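Local structure of prolyl endopeptidase (Myxococcus xanthus, 2BKL) at residues A41-A44 against H45-A49; V20-P23 against Y24-L27. The protein probably hydrolyses oligopeptides on the carboxyl side of proline and, less readily, alanine, as a serine endopeptidase of the S9A family. All blocks are in the same frame, centred on the assembly; numbering follows the deposited sequence.

Contact 1. Residues A41-A44 against H45-A49; sequences AQNA and HAREA
Asn43 and Arg47 lie one turn apart on helix 33-51, and their side chains join above the backbone bond that already links them. Arg47 N donates to Asn43 O at 2.9 Å, while Arg47 NE reaches Asn43 OD1 at 2.8 Å in a nearly straight bond of 167°. The oxygen sits at the edge of the guanidinium group, in its plane, but the amide itself stands almost upright to that plane, at 83°. With CG anti to the backbone N (chi1 179°), the Asn43 side chain stands out from the helix and its amide leans toward Arg47; Arg47, bent at chi2, folds its CG to 3.2 Å from Asn43 O before NE turns to the amide.

On the tight side, which faces strand 641-646, Asn43 OD1 accepts a second bond from Ile645 N and Arg47 NH2 donates to Ile645 O, gripping both polar backbone atoms of one strand residue, so that the bonds to each other and to the strand probably hold both groups in place. Against the same strand Ala46 rests on Leu642, and the buried Gln42 lies on Leu643 and sends its NE2 to Gln632 OE1. Ala46 N is bonded to Gln42 O at 3.0 Å, and the ring of His45 meets that of Tyr3 with the planes nearly parallel.

The other side is loose. Ala44 and Glu48 are exposed, and they are linked through the backbone bond from Glu48 N to Ala44 O, 2.9 Å; the Glu48 carboxylate leads away from residues 41-44. The whole is an i to i+4 side-chain pair on a helix with one side packed against the outermost strand of the eight-stranded sheet of an alpha/beta-hydrolase fold.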
loop_
_atom_site.group_PDB
_atom_site.type_symbol
_atom_site.label_atom_id
_atom_site.label_comp_id
_atom_site.label_asym_id
_atom_site.label_seq_id
_atom_site.Cartn_x
_atom_site.Cartn_y
_atom_site.Cartn_z
ATOM N N ALA A 41 -7.923 -12.241 -25.890
ATOM C CA ALA A 41 -7.702 -13.677 -26.060
ATOM C C ALA A 41 -6.964 -14.312 -24.881
ATOM O O ALA A 41 -7.317 -15.409 -24.445
ATOM C CB ALA A 41 -6.958 -13.939 -27.351
ATOM N N GLN A 42 -5.982 -13.597 -24.337
ATOM C CA GLN A 42 -5.283 -14.098 -23.155
ATOM C C GLN A 42 -6.212 -14.199 -21.953
ATOM O O GLN A 42 -6.238 -15.217 -21.286
ATOM C CB GLN A 42 -4.072 -13.235 -22.816
ATOM C CG GLN A 42 -2.868 -13.380 -23.758
ATOM C CD GLN A 42 -2.088 -14.647 -23.579
ATOM O OE1 GLN A 42 -2.375 -15.452 -22.705
ATOM N NE2 GLN A 42 -1.080 -14.843 -24.440
ATOM N N ASN A 43 -6.987 -13.159 -21.691
ATOM C CA ASN A 43 -7.934 -13.192 -20.586
ATOM C C ASN A 43 -8.981 -14.311 -20.781
ATOM O O ASN A 43 -9.305 -15.039 -19.831
ATOM C CB ASN A 43 -8.604 -11.850 -20.378
ATOM C CG ASN A 43 -9.609 -11.881 -19.259
ATOM O OD1 ASN A 43 -9.251 -12.006 -18.088
ATOM N ND2 ASN A 43 -10.891 -11.856 -19.617
ATOM N N ALA A 44 -9.479 -14.466 -22.007
ATOM C CA ALA A 44 -10.489 -15.485 -22.270
ATOM C C ALA A 44 -9.923 -16.867 -21.984
ATOM O O ALA A 44 -10.575 -17.709 -21.363
ATOM C CB ALA A 44 -10.997 -15.385 -23.713
ATOM N N HIS A 45 -8.677 -17.089 -22.398
ATOM C CA HIS A 45 -7.990 -18.341 -22.142
ATOM C C HIS A 45 -7.826 -18.590 -20.636
ATOM O O HIS A 45 -8.082 -19.673 -20.150
ATOM C CB HIS A 45 -6.619 -18.366 -22.822
ATOM C CG HIS A 45 -5.801 -19.555 -22.452
ATOM N ND1 HIS A 45 -6.070 -20.823 -22.924
ATOM C CD2 HIS A 45 -4.747 -19.676 -21.614
ATOM C CE1 HIS A 45 -5.192 -21.670 -22.409
ATOM N NE2 HIS A 45 -4.382 -21.004 -21.609
ATOM N N ALA A 46 -7.465 -17.536 -19.908
ATOM C CA ALA A 46 -7.279 -17.686 -18.482
ATOM C C ALA A 46 -8.611 -18.024 -17.803
ATOM O O ALA A 46 -8.652 -18.911 -16.967
ATOM C CB ALA A 46 -6.687 -16.430 -17.895
ATOM N N ARG A 47 -9.684 -17.345 -18.169
ATOM C CA ARG A 47 -10.973 -17.586 -17.522
ATOM C C ARG A 47 -11.478 -18.994 -17.850
ATOM O O ARG A 47 -12.043 -19.663 -16.981
ATOM C CB ARG A 47 -12.041 -16.578 -17.960
ATOM C CG ARG A 47 -11.705 -15.099 -17.783
ATOM C CD ARG A 47 -11.242 -14.745 -16.423
ATOM N NE ARG A 47 -11.014 -13.285 -16.282
ATOM C CZ ARG A 47 -11.698 -12.479 -15.479
ATOM N NH1 ARG A 47 -12.648 -12.954 -14.697
ATOM N NH2 ARG A 47 -11.387 -11.197 -15.407
ATOM N N GLU A 48 -11.277 -19.434 -19.089
ATOM C CA GLU A 48 -11.666 -20.788 -19.523
ATOM C C GLU A 48 -10.919 -21.834 -18.713
ATOM O O GLU A 48 -11.508 -22.812 -18.235
ATOM C CB GLU A 48 -11.390 -20.992 -21.031
ATOM C CG GLU A 48 -11.683 -22.409 -21.550
ATOM C CD GLU A 48 -10.458 -23.168 -22.085
ATOM O OE1 GLU A 48 -10.112 -22.993 -23.282
ATOM O OE2 GLU A 48 -9.849 -23.975 -21.324
ATOM N N ALA A 49 -9.617 -21.628 -18.534
ATOM C CA ALA A 49 -8.799 -22.567 -17.798
ATOM C C ALA A 49 -9.188 -22.598 -16.315
ATOM O O ALA A 49 -9.322 -23.667 -15.741
ATOM C CB ALA A 49 -7.319 -22.233 -17.973
#

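Contact 2. Residues V20-P23 against Y24-L27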
loop_
_atom_site.group_PDB
_atom_site.type_symbol
_atom_site.label_atom_id
_atom_site.label_comp_id
_atom_site.label_asym_id
_atom_site.label_seq_id
_atom_site.Cartn_x
_atom_site.Cartn_y
_atom_site.Cartn_z
ATOM N N VAL A 20 20.609 -5.522 -25.065
ATOM C CA VAL A 20 19.409 -5.927 -24.323
ATOM C C VAL A 20 18.330 -6.304 -25.326
ATOM O O VAL A 20 17.891 -5.474 -26.089
ATOM C CB VAL A 20 18.905 -4.794 -23.419
ATOM C CG1 VAL A 20 17.658 -5.204 -22.629
ATOM C CG2 VAL A 20 20.001 -4.349 -22.472
ATOM N N ALA A 21 17.880 -7.551 -25.282
ATOM C CA ALA A 21 16.818 -8.039 -26.153
ATOM C C ALA A 21 15.440 -7.802 -25.537
ATOM O O ALA A 21 15.238 -7.980 -24.331
ATOM C CB ALA A 21 17.028 -9.511 -26.457
ATOM N N ASP A 22 14.480 -7.456 -26.390
ATOM C CA ASP A 22 13.117 -7.128 -25.987
ATOM C C ASP A 22 12.149 -7.765 -27.000
ATOM O O ASP A 22 11.545 -7.072 -27.811
ATOM C CB ASP A 22 12.950 -5.614 -25.894
ATOM C CG ASP A 22 11.778 -5.166 -25.046
ATOM O OD1 ASP A 22 10.793 -5.931 -24.833
ATOM O OD2 ASP A 22 11.776 -4.008 -24.580
ATOM N N PRO A 23 12.020 -9.081 -26.980
ATOM C CA PRO A 23 11.246 -9.763 -28.026
ATOM C C PRO A 23 9.790 -9.381 -28.095
ATOM O O PRO A 23 9.186 -9.458 -29.172
ATOM C CB PRO A 23 11.417 -11.254 -27.680
ATOM C CG PRO A 23 11.895 -11.283 -26.295
ATOM C CD PRO A 23 12.651 -10.021 -26.047
ATOM N N TYR A 24 9.221 -8.944 -26.978
ATOM C CA TYR A 24 7.802 -8.639 -26.907
ATOM C C TYR A 24 7.534 -7.138 -26.733
ATOM O O TYR A 24 6.479 -6.750 -26.283
ATOM C CB TYR A 24 7.151 -9.481 -25.792
ATOM C CG TYR A 24 7.367 -10.938 -26.043
ATOM C CD1 TYR A 24 6.787 -11.570 -27.128
ATOM C CD2 TYR A 24 8.242 -11.677 -25.254
ATOM C CE1 TYR A 24 7.014 -12.908 -27.388
ATOM C CE2 TYR A 24 8.493 -13.011 -25.522
ATOM C CZ TYR A 24 7.861 -13.629 -26.592
ATOM O OH TYR A 24 8.130 -14.953 -26.862
ATOM N N ARG A 25 8.482 -6.312 -27.164
ATOM C CA ARG A 25 8.315 -4.856 -27.215
ATOM C C ARG A 25 6.961 -4.415 -27.789
ATOM O O ARG A 25 6.357 -3.450 -27.308
ATOM C CB ARG A 25 9.465 -4.247 -28.008
ATOM C CG ARG A 25 9.352 -2.749 -28.288
ATOM C CD ARG A 25 9.465 -1.877 -27.071
ATOM N NE ARG A 25 10.747 -2.037 -26.443
ATOM C CZ ARG A 25 11.895 -1.534 -26.875
ATOM N NH1 ARG A 25 11.916 -0.680 -27.896
ATOM N NH2 ARG A 25 13.032 -1.820 -26.256
ATOM N N TRP A 26 6.465 -5.108 -28.808
ATOM C CA TRP A 26 5.233 -4.709 -29.460
ATOM C C TRP A 26 4.021 -4.715 -28.550
ATOM O O TRP A 26 3.061 -3.990 -28.794
ATOM C CB TRP A 26 4.993 -5.536 -30.748
ATOM C CG TRP A 26 4.551 -6.956 -30.566
ATOM C CD1 TRP A 26 5.344 -8.069 -30.432
ATOM C CD2 TRP A 26 3.203 -7.427 -30.546
ATOM N NE1 TRP A 26 4.560 -9.191 -30.302
ATOM C CE2 TRP A 26 3.241 -8.833 -30.384
ATOM C CE3 TRP A 26 1.960 -6.809 -30.642
ATOM C CZ2 TRP A 26 2.082 -9.612 -30.317
ATOM C CZ3 TRP A 26 0.812 -7.587 -30.567
ATOM C CH2 TRP A 26 0.885 -8.974 -30.410
ATOM N N LEU A 27 4.067 -5.527 -27.489
ATOM C CA LEU A 27 2.971 -5.561 -26.523
ATOM C C LEU A 27 2.916 -4.372 -25.590
ATOM O O LEU A 27 1.946 -4.249 -24.822
ATOM C CB LEU A 27 3.074 -6.820 -25.656
ATOM C CG LEU A 27 2.846 -8.140 -26.386
ATOM C CD1 LEU A 27 3.169 -9.289 -25.474
ATOM C CD2 LEU A 27 1.405 -8.239 -26.834
HETATM O O HOH W 1 8.361 -6.809 -30.212
#
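In both Asp22 (chi1 -160°) and Arg25 (chi1 173°), CG lies anti to the backbone N, and two further bends, at chi2 and chi3, curl the arginine back over the turn until its guanidinium edge meets the carboxylate. A single oxygen takes the grip: Asp22 OD2 lies 2.9 Å from Arg25 NE and 3.0 Å from Arg25 NH2, in the guanidinium plane. Both nitrogens arrive from the same face of the carboxylate, whose plane stands at 79° to theirs, so the salt bridge is made of two bent bonds rather than a coplanar fork. Beneath it, Arg25 N donates to Asp22 O at 3.2 Å, closing a type I beta turn.

At the turn's middle, Pro23 CB sits over one face of the Tyr24 ring, 4.2 Å from its centroid, a CH-pi contact. A water receives a bond from Trp26 N at 2.9 Å and gives one to Pro23 O, carrying the turn into the 3-10 segment 25-27. An alanine in place of Arg25 would probably leave Asp22 OD2 without its two-nitrogen partner and Asp13 without this salt-bridge mate.

Asp22 OD1 has partners of its own, Tyr596 OH and Lys626 NZ, while Arg25 NH2 also pairs with Asp13 of the adjoining hairpin strand. The turn thus leads out of strand 18-21 with Tyr24 packed on Ala629 and Ala630 of helix 622-632, and Leu27 touching Ala629 of the same helix and Trp38 of helix 33-51.

Overall arrangement
From the N terminus the chain first runs through the hairpin of strands 12-15 and 18-21, and contact 2 closes the tight turn by which it leaves that hairpin. It then enters helix 33-51, within which contact 1 spans successive turns. The two are in series: neither encloses nor crosses the other. Their centres are 23 Å apart, their nearest atoms about 7 Å, and they do not touch. Both nevertheless bind the N-terminal part of the chain to distant C-terminal elements, contact 2 to helices 584-593 and 622-632 and contact 1 to strand 641-646, in keeping with the hydrolase domain of this family being built from both ends of the sequence.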